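Local structure of aldehyde dehydrogenase (Trypanosoma brucei, 5MYP) at residues 360-365 with 370-375; 274-279 with 349-354; 264-269 with 380-385; 324-329 with 338-343. The protein probably oxidises aldehydes to carboxylic acids, using NAD+ as the hydride acceptor. One frame throughout, in Å; residues are numbered along the deposited sequence.

Contact 1 (360-365 with 370-375)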
loop_
_atom_site.group_PDB
_atom_site.type_symbol
_atom_site.label_atom_id
_atom_site.label_comp_id
_atom_site.label_asym_id
_atom_site.label_seq_id
_atom_site.Cartn_x
_atom_site.Cartn_y
_atom_site.Cartn_z
ATOM N N PRO A 360 -19.904 -17.986 19.607
ATOM C CA PRO A 360 -18.983 -16.840 19.565
ATOM C C PRO A 360 -17.476 -17.123 19.775
ATOM O O PRO A 360 -16.650 -16.427 19.185
ATOM C CB PRO A 360 -19.514 -15.946 20.682
ATOM C CG PRO A 360 -20.988 -16.170 20.644
ATOM C CD PRO A 360 -21.206 -17.597 20.202
ATOM N N VAL A 361 -17.128 -18.127 20.580
ATOM C CA VAL A 361 -15.725 -18.517 20.823
ATOM C C VAL A 361 -14.998 -18.977 19.546
ATOM O O VAL A 361 -13.778 -18.827 19.447
ATOM C CB VAL A 361 -15.602 -19.606 21.930
ATOM C CG1 VAL A 361 -16.092 -20.969 21.443
ATOM C CG2 VAL A 361 -14.168 -19.707 22.445
ATOM N N MET A 362 -15.746 -19.527 18.586
ATOM C CA MET A 362 -15.192 -19.893 17.279
ATOM C C MET A 362 -15.675 -19.008 16.118
ATOM O O MET A 362 -15.536 -19.377 14.948
ATOM C CB MET A 362 -15.442 -21.381 17.007
ATOM C CG MET A 362 -14.388 -22.293 17.620
ATOM S SD MET A 362 -12.692 -21.882 17.160
ATOM C CE MET A 362 -12.769 -22.110 15.383
ATOM N N GLN A 363 -16.224 -17.841 16.454
ATOM C CA GLN A 363 -16.556 -16.799 15.483
ATOM C C GLN A 363 -15.722 -15.527 15.648
ATOM O O GLN A 363 -15.435 -14.858 14.659
ATOM C CB GLN A 363 -18.046 -16.441 15.582
ATOM C CG GLN A 363 -18.994 -17.564 15.189
ATOM C CD GLN A 363 -18.788 -18.031 13.757
ATOM O OE1 GLN A 363 -18.970 -17.270 12.806
ATOM N NE2 GLN A 363 -18.391 -19.283 13.599
ATOM N N GLU A 364 -15.349 -15.188 16.882
ATOM C CA GLU A 364 -14.609 -13.962 17.185
ATOM C C GLU A 364 -13.163 -14.277 17.573
ATOM O O GLU A 364 -12.866 -15.371 18.054
ATOM C CB GLU A 364 -15.283 -13.216 18.339
ATOM C CG GLU A 364 -16.761 -12.899 18.123
ATOM C CD GLU A 364 -17.422 -12.266 19.339
ATOM O OE1 GLU A 364 -16.712 -11.814 20.266
ATOM O OE2 GLU A 364 -18.669 -12.217 19.378
ATOM N N GLU A 365 -12.274 -13.308 17.358
ATOM C CA GLU A 365 -10.907 -13.371 17.880
ATOM C C GLU A 365 -10.987 -13.463 19.398
ATOM O O GLU A 365 -11.580 -12.599 20.039
ATOM C CB GLU A 365 -10.103 -12.129 17.476
ATOM C CG GLU A 365 -8.688 -12.062 18.050
ATOM C CD GLU A 365 -7.936 -10.796 17.657
ATOM O OE1 GLU A 365 -8.580 -9.740 17.482
ATOM O OE2 GLU A 365 -6.693 -10.854 17.517
ATOM N N ILE A 370 -8.369 -18.660 26.323
ATOM C CA ILE A 370 -9.221 -19.774 25.892
ATOM C C ILE A 370 -8.683 -20.362 24.585
ATOM O O ILE A 370 -8.477 -19.631 23.616
ATOM C CB ILE A 370 -10.693 -19.336 25.690
ATOM C CG1 ILE A 370 -11.216 -18.547 26.906
ATOM C CG2 ILE A 370 -11.582 -20.536 25.378
ATOM C CD1 ILE A 370 -11.038 -19.231 28.247
ATOM N N LEU A 371 -8.469 -21.681 24.571
ATOM C CA LEU A 371 -7.971 -22.399 23.399
ATOM C C LEU A 371 -8.942 -23.518 22.990
ATOM O O LEU A 371 -8.885 -24.628 23.533
ATOM C CB LEU A 371 -6.579 -22.983 23.680
ATOM C CG LEU A 371 -5.803 -23.548 22.484
ATOM C CD1 LEU A 371 -5.324 -22.436 21.558
ATOM C CD2 LEU A 371 -4.611 -24.373 22.958
ATOM N N PRO A 372 -9.849 -23.228 22.038
ATOM C CA PRO A 372 -10.668 -24.279 21.433
ATOM C C PRO A 372 -9.832 -25.301 20.669
ATOM O O PRO A 372 -8.865 -24.930 19.999
ATOM C CB PRO A 372 -11.565 -23.506 20.459
ATOM C CG PRO A 372 -11.642 -22.138 21.029
ATOM C CD PRO A 372 -10.270 -21.892 21.580
ATOM N N VAL A 373 -10.212 -26.571 20.785
ATOM C CA VAL A 373 -9.573 -27.664 20.065
ATOM C C VAL A 373 -10.632 -28.336 19.193
ATOM O O VAL A 373 -11.596 -28.918 19.705
ATOM C CB VAL A 373 -8.940 -28.683 21.037
ATOM C CG1 VAL A 373 -8.380 -29.890 20.291
ATOM C CG2 VAL A 373 -7.843 -28.018 21.863
ATOM N N LEU A 374 -10.450 -28.229 17.878
ATOM C CA LEU A 374 -11.310 -28.875 16.888
ATOM C C LEU A 374 -10.533 -30.017 16.246
ATOM O O LEU A 374 -9.305 -30.026 16.285
ATOM C CB LEU A 374 -11.746 -27.870 15.816
ATOM C CG LEU A 374 -12.781 -26.812 16.221
ATOM C CD1 LEU A 374 -12.198 -25.762 17.161
ATOM C CD2 LEU A 374 -13.360 -26.151 14.980
ATOM N N THR A 375 -11.249 -30.982 15.670
ATOM C CA THR A 375 -10.606 -32.111 14.993
ATOM C C THR A 375 -10.860 -32.085 13.495
ATOM O O THR A 375 -11.814 -31.464 13.029
ATOM C CB THR A 375 -11.046 -33.476 15.570
ATOM O OG1 THR A 375 -12.465 -33.626 15.451
ATOM C CG2 THR A 375 -10.642 -33.591 17.029
#

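Contact 2 (274-279 with 349-354). Unlike the reference sequence in segment 349-354: Asn354 (reference Asp).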
loop_
_atom_site.group_PDB
_atom_site.type_symbol
_atom_site.label_atom_id
_atom_site.label_comp_id
_atom_site.label_asym_id
_atom_site.label_seq_id
_atom_site.Cartn_x
_atom_site.Cartn_y
_atom_site.Cartn_z
ATOM N N VAL A 274 -3.681 -37.135 23.060
ATOM C CA VAL A 274 -2.255 -36.908 23.357
ATOM C C VAL A 274 -1.867 -35.423 23.346
ATOM O O VAL A 274 -1.078 -34.989 24.185
ATOM C CB VAL A 274 -1.292 -37.724 22.452
ATOM C CG1 VAL A 274 -1.444 -39.216 22.723
ATOM C CG2 VAL A 274 -1.474 -37.416 20.968
ATOM N N LEU A 275 -2.441 -34.650 22.423
ATOM C CA LEU A 275 -2.183 -33.208 22.368
ATOM C C LEU A 275 -2.723 -32.498 23.604
ATOM O O LEU A 275 -2.010 -31.718 24.231
ATOM C CB LEU A 275 -2.788 -32.578 21.107
ATOM C CG LEU A 275 -2.656 -31.056 20.951
ATOM C CD1 LEU A 275 -1.204 -30.606 21.018
ATOM C CD2 LEU A 275 -3.301 -30.606 19.653
ATOM N N VAL A 276 -3.979 -32.778 23.945
ATOM C CA VAL A 276 -4.638 -32.130 25.086
ATOM C C VAL A 276 -3.900 -32.452 26.390
ATOM O O VAL A 276 -3.664 -31.562 27.203
ATOM C CB VAL A 276 -6.138 -32.502 25.161
ATOM C CG1 VAL A 276 -6.764 -32.067 26.478
ATOM C CG2 VAL A 276 -6.892 -31.883 23.985
ATOM N N ASP A 277 -3.525 -33.718 26.572
ATOM C CA ASP A 277 -2.722 -34.129 27.730
ATOM C C ASP A 277 -1.365 -33.422 27.766
ATOM O O ASP A 277 -0.938 -32.962 28.824
ATOM C CB ASP A 277 -2.508 -35.650 27.744
ATOM C CG ASP A 277 -3.779 -36.429 28.081
ATOM O OD1 ASP A 277 -4.847 -35.821 28.321
ATOM O OD2 ASP A 277 -3.703 -37.675 28.111
ATOM N N ALA A 278 -0.701 -33.334 26.613
ATOM C CA ALA A 278 0.590 -32.644 26.509
ATOM C C ALA A 278 0.471 -31.147 26.811
ATOM O O ALA A 278 1.323 -30.584 27.500
ATOM C CB ALA A 278 1.209 -32.862 25.136
ATOM N N LEU A 279 -0.582 -30.511 26.300
ATOM C CA LEU A 279 -0.873 -29.100 26.618
ATOM C C LEU A 279 -1.098 -28.882 28.116
ATOM O O LEU A 279 -0.624 -27.892 28.678
ATOM C CB LEU A 279 -2.084 -28.590 25.819
ATOM C CG LEU A 279 -1.866 -28.352 24.316
ATOM C CD1 LEU A 279 -3.189 -28.189 23.582
ATOM C CD2 LEU A 279 -0.982 -27.137 24.080
ATOM N N PRO A 349 -4.879 -20.443 31.419
ATOM C CA PRO A 349 -5.092 -21.041 30.102
ATOM C C PRO A 349 -6.075 -22.205 30.175
ATOM O O PRO A 349 -5.949 -23.070 31.046
ATOM C CB PRO A 349 -3.694 -21.514 29.684
ATOM C CG PRO A 349 -2.757 -20.693 30.487
ATOM C CD PRO A 349 -3.454 -20.419 31.783
ATOM N N THR A 350 -7.060 -22.185 29.284
ATOM C CA THR A 350 -8.188 -23.097 29.334
ATOM C C THR A 350 -8.385 -23.732 27.964
ATOM O O THR A 350 -8.539 -23.021 26.970
ATOM C CB THR A 350 -9.454 -22.346 29.769
ATOM O OG1 THR A 350 -9.256 -21.816 31.089
ATOM C CG2 THR A 350 -10.684 -23.253 29.756
ATOM N N ILE A 351 -8.362 -25.063 27.928
ATOM C CA ILE A 351 -8.526 -25.833 26.696
ATOM C C ILE A 351 -9.972 -26.309 26.605
ATOM O O ILE A 351 -10.459 -26.999 27.511
ATOM C CB ILE A 351 -7.587 -27.059 26.651
ATOM C CG1 ILE A 351 -6.126 -26.637 26.901
ATOM C CG2 ILE A 351 -7.725 -27.794 25.319
ATOM C CD1 ILE A 351 -5.160 -27.793 27.017
ATOM N N LEU A 352 -10.653 -25.933 25.521
ATOM C CA LEU A 352 -12.029 -26.353 25.273
ATOM C C LEU A 352 -12.054 -27.434 24.202
ATOM O O LEU A 352 -11.382 -27.305 23.177
ATOM C CB LEU A 352 -12.893 -25.178 24.809
ATOM C CG LEU A 352 -13.082 -23.969 25.717
ATOM C CD1 LEU A 352 -14.041 -22.997 25.048
ATOM C CD2 LEU A 352 -13.594 -24.369 27.093
ATOM N N THR A 353 -12.838 -28.486 24.441
ATOM C CA THR A 353 -13.101 -29.529 23.448
ATOM C C THR A 353 -14.607 -29.600 23.185
ATOM O O THR A 353 -15.389 -28.912 23.848
ATOM C CB THR A 353 -12.597 -30.900 23.932
ATOM O OG1 THR A 353 -13.225 -31.230 25.174
ATOM C CG2 THR A 353 -11.085 -30.883 24.116
ATOM N N ASN A 354 -15.000 -30.419 22.210
ATOM C CA ASN A 354 -16.413 -30.605 21.844
ATOM C C ASN A 354 -17.082 -29.258 21.573
ATOM O O ASN A 354 -18.132 -28.939 22.131
ATOM C CB ASN A 354 -17.162 -31.384 22.938
ATOM C CG ASN A 354 -16.518 -32.723 23.256
ATOM O OD1 ASN A 354 -15.694 -33.231 22.497
ATOM N ND2 ASN A 354 -16.897 -33.304 24.384
#

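Contact 3 (264-269 with 380-385)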
loop_
_atom_site.group_PDB
_atom_site.type_symbol
_atom_site.label_atom_id
_atom_site.label_comp_id
_atom_site.label_asym_id
_atom_site.label_seq_id
_atom_site.Cartn_x
_atom_site.Cartn_y
_atom_site.Cartn_z
ATOM N N TYR A 264 -7.033 -20.910 18.099
ATOM C CA TYR A 264 -7.613 -22.249 18.230
ATOM C C TYR A 264 -6.745 -23.293 17.536
ATOM O O TYR A 264 -5.869 -22.949 16.738
ATOM C CB TYR A 264 -9.034 -22.288 17.662
ATOM C CG TYR A 264 -9.143 -22.060 16.163
ATOM C CD1 TYR A 264 -9.173 -20.772 15.637
ATOM C CD2 TYR A 264 -9.236 -23.132 15.274
ATOM C CE1 TYR A 264 -9.285 -20.553 14.269
ATOM C CE2 TYR A 264 -9.351 -22.922 13.903
ATOM C CZ TYR A 264 -9.379 -21.630 13.407
ATOM O OH TYR A 264 -9.488 -21.411 12.052
ATOM N N VAL A 265 -7.008 -24.560 17.846
ATOM C CA VAL A 265 -6.266 -25.696 17.292
ATOM C C VAL A 265 -7.195 -26.560 16.431
ATOM O O VAL A 265 -8.351 -26.792 16.793
ATOM C CB VAL A 265 -5.649 -26.567 18.416
ATOM C CG1 VAL A 265 -4.936 -27.787 17.842
ATOM C CG2 VAL A 265 -4.682 -25.750 19.266
ATOM N N VAL A 266 -6.679 -27.011 15.286
ATOM C CA VAL A 266 -7.324 -28.034 14.464
ATOM C C VAL A 266 -6.364 -29.219 14.440
ATOM O O VAL A 266 -5.320 -29.168 13.782
ATOM C CB VAL A 266 -7.622 -27.544 13.029
ATOM C CG1 VAL A 266 -8.468 -28.572 12.280
ATOM C CG2 VAL A 266 -8.328 -26.193 13.058
ATOM N N VAL A 267 -6.711 -30.277 15.174
ATOM C CA VAL A 267 -5.814 -31.424 15.376
ATOM C C VAL A 267 -6.362 -32.661 14.661
ATOM O O VAL A 267 -7.575 -32.863 14.608
ATOM C CB VAL A 267 -5.548 -31.703 16.883
ATOM C CG1 VAL A 267 -6.831 -31.980 17.656
ATOM C CG2 VAL A 267 -4.546 -32.841 17.066
ATOM N N GLU A 268 -5.474 -33.481 14.106
ATOM C CA GLU A 268 -5.898 -34.716 13.447
ATOM C C GLU A 268 -6.604 -35.591 14.492
ATOM O O GLU A 268 -6.134 -35.710 15.626
ATOM C CB GLU A 268 -4.704 -35.440 12.808
ATOM C CG GLU A 268 -5.070 -36.470 11.740
ATOM C CD GLU A 268 -5.475 -37.832 12.296
ATOM O OE1 GLU A 268 -5.084 -38.177 13.434
ATOM O OE2 GLU A 268 -6.186 -38.571 11.588
ATOM N N LYS A 269 -7.736 -36.167 14.091
ATOM C CA LYS A 269 -8.680 -36.869 14.988
ATOM C C LYS A 269 -8.012 -37.808 16.009
ATOM O O LYS A 269 -8.332 -37.773 17.199
ATOM C CB LYS A 269 -9.685 -37.655 14.136
ATOM C CG LYS A 269 -10.902 -38.202 14.868
ATOM C CD LYS A 269 -11.786 -39.011 13.922
ATOM C CE LYS A 269 -11.067 -40.240 13.366
ATOM N NZ LYS A 269 -11.991 -41.300 12.869
ATOM N N LYS A 380 -9.803 -31.287 3.446
ATOM C CA LYS A 380 -11.059 -30.562 3.200
ATOM C C LYS A 380 -11.697 -30.028 4.494
ATOM O O LYS A 380 -12.229 -28.916 4.508
ATOM C CB LYS A 380 -12.053 -31.461 2.444
ATOM C CG LYS A 380 -13.154 -30.721 1.704
ATOM C CD LYS A 380 -13.930 -31.665 0.793
ATOM C CE LYS A 380 -14.890 -30.912 -0.119
ATOM N NZ LYS A 380 -15.972 -30.218 0.638
ATOM N N ASP A 381 -11.627 -30.822 5.568
ATOM C CA ASP A 381 -12.122 -30.411 6.892
ATOM C C ASP A 381 -11.355 -29.205 7.436
ATOM O O ASP A 381 -11.959 -28.293 8.004
ATOM C CB ASP A 381 -12.014 -31.553 7.918
ATOM C CG ASP A 381 -12.891 -32.755 7.587
ATOM O OD1 ASP A 381 -13.916 -32.607 6.885
ATOM O OD2 ASP A 381 -12.545 -33.859 8.056
ATOM N N ILE A 382 -10.033 -29.208 7.258
ATOM C CA ILE A 382 -9.179 -28.110 7.733
ATOM C C ILE A 382 -9.507 -26.835 6.967
ATOM O O ILE A 382 -9.687 -25.775 7.567
ATOM C CB ILE A 382 -7.668 -28.401 7.562
ATOM C CG1 ILE A 382 -7.248 -29.660 8.334
ATOM C CG2 ILE A 382 -6.830 -27.208 8.031
ATOM C CD1 ILE A 382 -5.902 -30.207 7.910
ATOM N N LEU A 383 -9.582 -26.959 5.642
ATOM C CA LEU A 383 -9.847 -25.814 4.770
ATOM C C LEU A 383 -11.233 -25.201 5.000
ATOM O O LEU A 383 -11.375 -23.986 4.925
ATOM C CB LEU A 383 -9.646 -26.186 3.293
ATOM C CG LEU A 383 -8.241 -26.668 2.890
ATOM C CD1 LEU A 383 -8.174 -26.968 1.398
ATOM C CD2 LEU A 383 -7.155 -25.675 3.278
ATOM N N LYS A 384 -12.233 -26.035 5.284
ATOM C CA LYS A 384 -13.583 -25.558 5.604
ATOM C C LYS A 384 -13.613 -24.698 6.870
ATOM O O LYS A 384 -14.326 -23.695 6.922
ATOM C CB LYS A 384 -14.544 -26.737 5.762
ATOM C CG LYS A 384 -15.963 -26.349 6.149
ATOM C CD LYS A 384 -16.966 -27.379 5.646
ATOM C CE LYS A 384 -18.213 -27.419 6.516
ATOM N NZ LYS A 384 -18.769 -26.062 6.767
ATOM N N ILE A 385 -12.841 -25.097 7.878
ATOM C CA ILE A 385 -12.730 -24.339 9.132
ATOM C C ILE A 385 -11.996 -23.013 8.893
ATOM O O ILE A 385 -12.504 -21.953 9.258
ATOM C CB ILE A 385 -12.016 -25.168 10.232
ATOM C CG1 ILE A 385 -12.885 -26.370 10.640
ATOM C CG2 ILE A 385 -11.690 -24.316 11.461
ATOM C CD1 ILE A 385 -12.106 -27.504 11.274
#

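Contact 4 (324-329 with 338-343)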
loop_
_atom_site.group_PDB
_atom_site.type_symbol
_atom_site.label_atom_id
_atom_site.label_comp_id
_atom_site.label_asym_id
_atom_site.label_seq_id
_atom_site.Cartn_x
_atom_site.Cartn_y
_atom_site.Cartn_z
ATOM N N ARG A 324 -16.356 -11.522 28.985
ATOM C CA ARG A 324 -16.440 -12.080 27.620
ATOM C C ARG A 324 -15.702 -13.421 27.493
ATOM O O ARG A 324 -16.227 -14.371 26.913
ATOM C CB ARG A 324 -15.873 -11.064 26.616
ATOM C CG ARG A 324 -15.831 -11.509 25.160
ATOM C CD ARG A 324 -15.332 -10.377 24.272
ATOM N NE ARG A 324 -15.025 -10.823 22.912
ATOM C CZ ARG A 324 -13.890 -11.412 22.512
ATOM N NH1 ARG A 324 -12.887 -11.668 23.358
ATOM N NH2 ARG A 324 -13.760 -11.761 21.234
ATOM N N LEU A 325 -14.492 -13.486 28.049
ATOM C CA LEU A 325 -13.687 -14.710 28.025
ATOM C C LEU A 325 -14.287 -15.818 28.892
ATOM O O LEU A 325 -14.272 -16.984 28.500
ATOM C CB LEU A 325 -12.243 -14.419 28.451
ATOM C CG LEU A 325 -11.451 -13.556 27.458
ATOM C CD1 LEU A 325 -10.233 -12.932 28.122
ATOM C CD2 LEU A 325 -11.041 -14.362 26.233
ATOM N N MET A 326 -14.819 -15.458 30.059
ATOM C CA MET A 326 -15.515 -16.431 30.909
ATOM C C MET A 326 -16.758 -17.014 30.218
ATOM O O MET A 326 -17.009 -18.211 30.328
ATOM C CB MET A 326 -15.888 -15.821 32.267
ATOM C CG MET A 326 -14.704 -15.456 33.162
ATOM S SD MET A 326 -13.495 -16.770 33.436
ATOM C CE MET A 326 -14.498 -17.963 34.323
ATOM N N GLU A 327 -17.514 -16.182 29.497
ATOM C CA GLU A 327 -18.661 -16.671 28.713
ATOM C C GLU A 327 -18.264 -17.598 27.557
ATOM O O GLU A 327 -19.032 -18.494 27.202
ATOM C CB GLU A 327 -19.521 -15.513 28.171
ATOM C CG GLU A 327 -20.360 -14.778 29.207
ATOM C CD GLU A 327 -21.308 -15.692 29.955
ATOM O OE1 GLU A 327 -21.182 -15.769 31.194
ATOM O OE2 GLU A 327 -22.168 -16.342 29.315
ATOM N N PHE A 328 -17.080 -17.384 26.975
ATOM C CA PHE A 328 -16.550 -18.282 25.933
ATOM C C PHE A 328 -16.355 -19.731 26.389
ATOM O O PHE A 328 -16.424 -20.638 25.562
ATOM C CB PHE A 328 -15.221 -17.765 25.343
ATOM C CG PHE A 328 -15.350 -16.593 24.387
ATOM C CD1 PHE A 328 -16.561 -16.238 23.772
ATOM C CD2 PHE A 328 -14.210 -15.862 24.061
ATOM C CE1 PHE A 328 -16.621 -15.166 22.892
ATOM C CE2 PHE A 328 -14.272 -14.795 23.178
ATOM C CZ PHE A 328 -15.478 -14.449 22.590
ATOM N N MET A 329 -16.122 -19.952 27.685
ATOM C CA MET A 329 -16.008 -21.313 28.232
ATOM C C MET A 329 -17.294 -22.145 28.083
ATOM O O MET A 329 -17.235 -23.374 28.130
ATOM C CB MET A 329 -15.583 -21.287 29.707
ATOM C CG MET A 329 -14.177 -20.760 29.947
ATOM S SD MET A 329 -13.684 -20.864 31.677
ATOM C CE MET A 329 -12.209 -19.845 31.672
ATOM N N GLY A 338 -9.801 -23.622 33.260
ATOM C CA GLY A 338 -11.035 -22.910 33.599
ATOM C C GLY A 338 -10.986 -22.139 34.909
ATOM O O GLY A 338 -12.000 -21.583 35.331
ATOM N N GLU A 339 -9.808 -22.058 35.528
ATOM C CA GLU A 339 -9.652 -21.381 36.815
ATOM C C GLU A 339 -9.573 -19.879 36.570
ATOM O O GLU A 339 -8.915 -19.438 35.615
ATOM C CB GLU A 339 -8.389 -21.844 37.552
ATOM C CG GLU A 339 -8.220 -23.359 37.666
ATOM C CD GLU A 339 -7.398 -23.970 36.542
ATOM O OE1 GLU A 339 -7.301 -23.350 35.460
ATOM O OE2 GLU A 339 -6.841 -25.072 36.732
ATOM N N ALA A 340 -10.245 -19.101 37.418
ATOM C CA ALA A 340 -10.279 -17.649 37.262
ATOM C C ALA A 340 -10.520 -16.904 38.571
ATOM O O ALA A 340 -11.039 -17.469 39.532
ATOM C CB ALA A 340 -11.339 -17.261 36.245
ATOM N N ASP A 341 -10.105 -15.638 38.591
ATOM C CA ASP A 341 -10.370 -14.717 39.698
ATOM C C ASP A 341 -10.705 -13.346 39.113
ATOM O O ASP A 341 -9.849 -12.704 38.489
ATOM C CB ASP A 341 -9.163 -14.603 40.634
ATOM C CG ASP A 341 -9.421 -13.671 41.805
ATOM O OD1 ASP A 341 -10.185 -14.051 42.718
ATOM O OD2 ASP A 341 -8.867 -12.553 41.804
ATOM N N GLU A 342 -11.944 -12.904 39.325
ATOM C CA GLU A 342 -12.453 -11.666 38.732
ATOM C C GLU A 342 -11.788 -10.408 39.281
ATOM O O GLU A 342 -11.455 -9.508 38.512
ATOM C CB GLU A 342 -13.972 -11.575 38.927
ATOM C CG GLU A 342 -14.620 -10.378 38.236
ATOM C CD GLU A 342 -16.121 -10.514 38.051
ATOM O OE1 GLU A 342 -16.705 -11.540 38.463
ATOM O OE2 GLU A 342 -16.717 -9.581 37.480
ATOM N N ALA A 343 -11.593 -10.351 40.597
ATOM C CA ALA A 343 -11.017 -9.168 41.256
ATOM C C ALA A 343 -9.635 -8.791 40.712
ATOM O O ALA A 343 -9.342 -7.610 40.536
ATOM C CB ALA A 343 -10.942 -9.383 42.763
#

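Contact 1 (360-365 with 370-375)
Pro360 O accepts two backbone bonds, from Glu364 N at 2.9 Å and from Gln363 N at 3.1 Å, and the tight turn they close turns Val361 and Met362 toward Pro372 and Leu374. In the connection between two parallel strands of the aldehyde dehydrogenase domain's mixed sheet, the turn runs into the family's EEIFGP motif and on to strand 370-376, so the chain folds back over the strand it is about to enter. Val361 sends CG2 into the contact, anti to its own backbone N; that methyl slides past the proline ring, with Val361 CG2 3.8 Å from Pro372 CG and 4.0 Å from Ile370 CG2. Met362 is curled at both chi2 (-54°) and chi3 (-61°), which brings its thioether close in. Met362 SD lies 3.8 Å from Pro372 CB, while the ends of Met362 and Leu374 reach toward each other tip to tip. Lys227 NZ anchors the turn through Val361 O and Glu364 O, and Arg324 through a salt bridge to Glu364; Phe328 of helix 319-328 packs on Val361. At the leucine, Met362 SD stands 3.9 Å from Leu374 CD1, with Met362 CE 4.1 Å from Leu374 CD2.

Contact 2 (274-279 with 349-354)
Leu279 and Ile351 make the tight end of this helix-on-sheet contact: Leu279 CB lies only 3.4 Å from Ile351 CD1, closer than carbons usually come. In the alpha/beta architecture of the domain, helix 274-279 lies over strand 350-353 nearly antiparallel, at 164° with axes 10.2 Å apart. Ile351 spans that gap because its chain is extended at chi2 (174°), which carries CD1 outward to the helix, against Leu279 CB, with Ile351 CD1 4.0 Å from Leu279 CD1. The inner end is closed further by strand 370-376, where Leu371 touches Leu279 and Val373 touches Ile351. About one helical turn earlier the fit slackens. Of the partly exposed Val276, the carbonyl O comes 4.1 Å from Ile351 CD1; of its side chain, Val276 CG2 makes the approach, 4.3 Å from Thr353 CG2 and 4.4 Å from Ile351 CG2. Val336 of the adjoining strand 333-336 lies against both Val276 and Ile351, so the looser part rests on two strands together. The side-chain contacts are all between aliphatic carbons, and even Thr353 meets Val276 through its methyl. With no directional bond between the segments, the fit depends on van der Waals shape, closest at Ile351 CD1, while the valine buries more surface than Leu279 but at longer distances.

Contact 3 (264-269 with 380-385)
Strand 264-268 and helix 380-385 run almost antiparallel, at 168° with axes 9.9 Å apart, and come nearest at Val266 and Ile382, whose CA atoms are 7.0 Å from each other. Ile385 is the helix residue that carries the contact: its CD1 meets Val266 and its CG2 mainly Tyr264. Ile385 CG2 lies obliquely to the tyrosine ring, 3.7 Å from Tyr264 CE2 and equally 3.7 Å from Tyr264 OH, as the two side chains slide past each other in opposite directions. The longer branch goes to the valine: Ile385 CD1 meets Val266 CG1 at 3.9 Å, the two side chains reaching toward each other tip to tip. The tyrosine arrives there because its CG sits between the backbone N and the carbonyl carbon (chi1 65°), a position that sends the ring out from the strand toward the helix. Ile382 adds a lighter contact, Ile382 CG1 being 4.3 Å from Val266 CG1, and also packs on Tyr376 and Val231. Ile385 O accepts a hydrogen bond from Arg389 NH1. The helix belongs to a beta-alpha-beta crossover that leaves strand 370-376 and enters strand 395-398, passing over strands 264-268 and 229-232. Val265 and Val267 turn to the other face of the sheet, where Leu275 of helix 272-287 packs on them, so that strand 264-268 is sandwiched between helices.

Contact 4 (324-329 with 338-343)
Met326 of helix 319-328 and Met329, three residues on, meet Ala340 and Gly338 across the surface of the domain. The contact itself is thioether against small residues. Met326 is curled at chi2 and chi3, which swings its end round to the strand: Met326 SD lies 3.6 Å and Met326 CE 3.8 Å from Ala340 CB. Met329 does the reverse, extended beyond CG (chi2 -176°), so that it reaches Gly338 with its end alone, Met329 CE standing 3.8 Å and Met329 SD 3.9 Å from Gly338 CA. Gly338 has a positive phi of 86°, and its CA, having no side chain, is touched directly by the methionine. Polar bonds hold each segment from outside. Gly338 N is tied to Thr350 OG1 of strand 346-353, and Glu339 forms a salt bridge with Arg283. On the far side of the helix the guanidinium of Arg324 has Phe328 CZ 3.4 Å above its plane and over its centre, while Arg324 NH2 lies at the edge of the Phe328 ring, in plane. That arginine also donates to the carbonyl oxygens Glu365 O and Ile366 O, which fix its rotation and link the helix to the EEIFGP loop. The division is clear: salt bridges and hydrogen bonds tie each segment to other parts of the fold, and the contact between the segments is left to van der Waals touches of the two thioethers, the bent one laid against Ala340 CB and the extended one on Gly338 CA.

Overall arrangement
Contacts 1, 2 and 3 are buried and contact 4 lies at the surface, yet all reach one mixed sheet. Strand 370-376 of contact 1 lies between strand 346-353 of contact 2 and strand 264-268 of contact 3, parallel to both. Helices of contacts 2 and 3 cover opposite faces of that sheet with branched aliphatic side chains, joined by a tyrosine in contact 3. Contacts 1 and 4 instead rely on methionine sulfur, the first against proline and leucine, the second against alanine and glycine, and they meet through Met329 on Ile370. Contacts 3 and 4 stay apart, about 10 Å between nearest atoms.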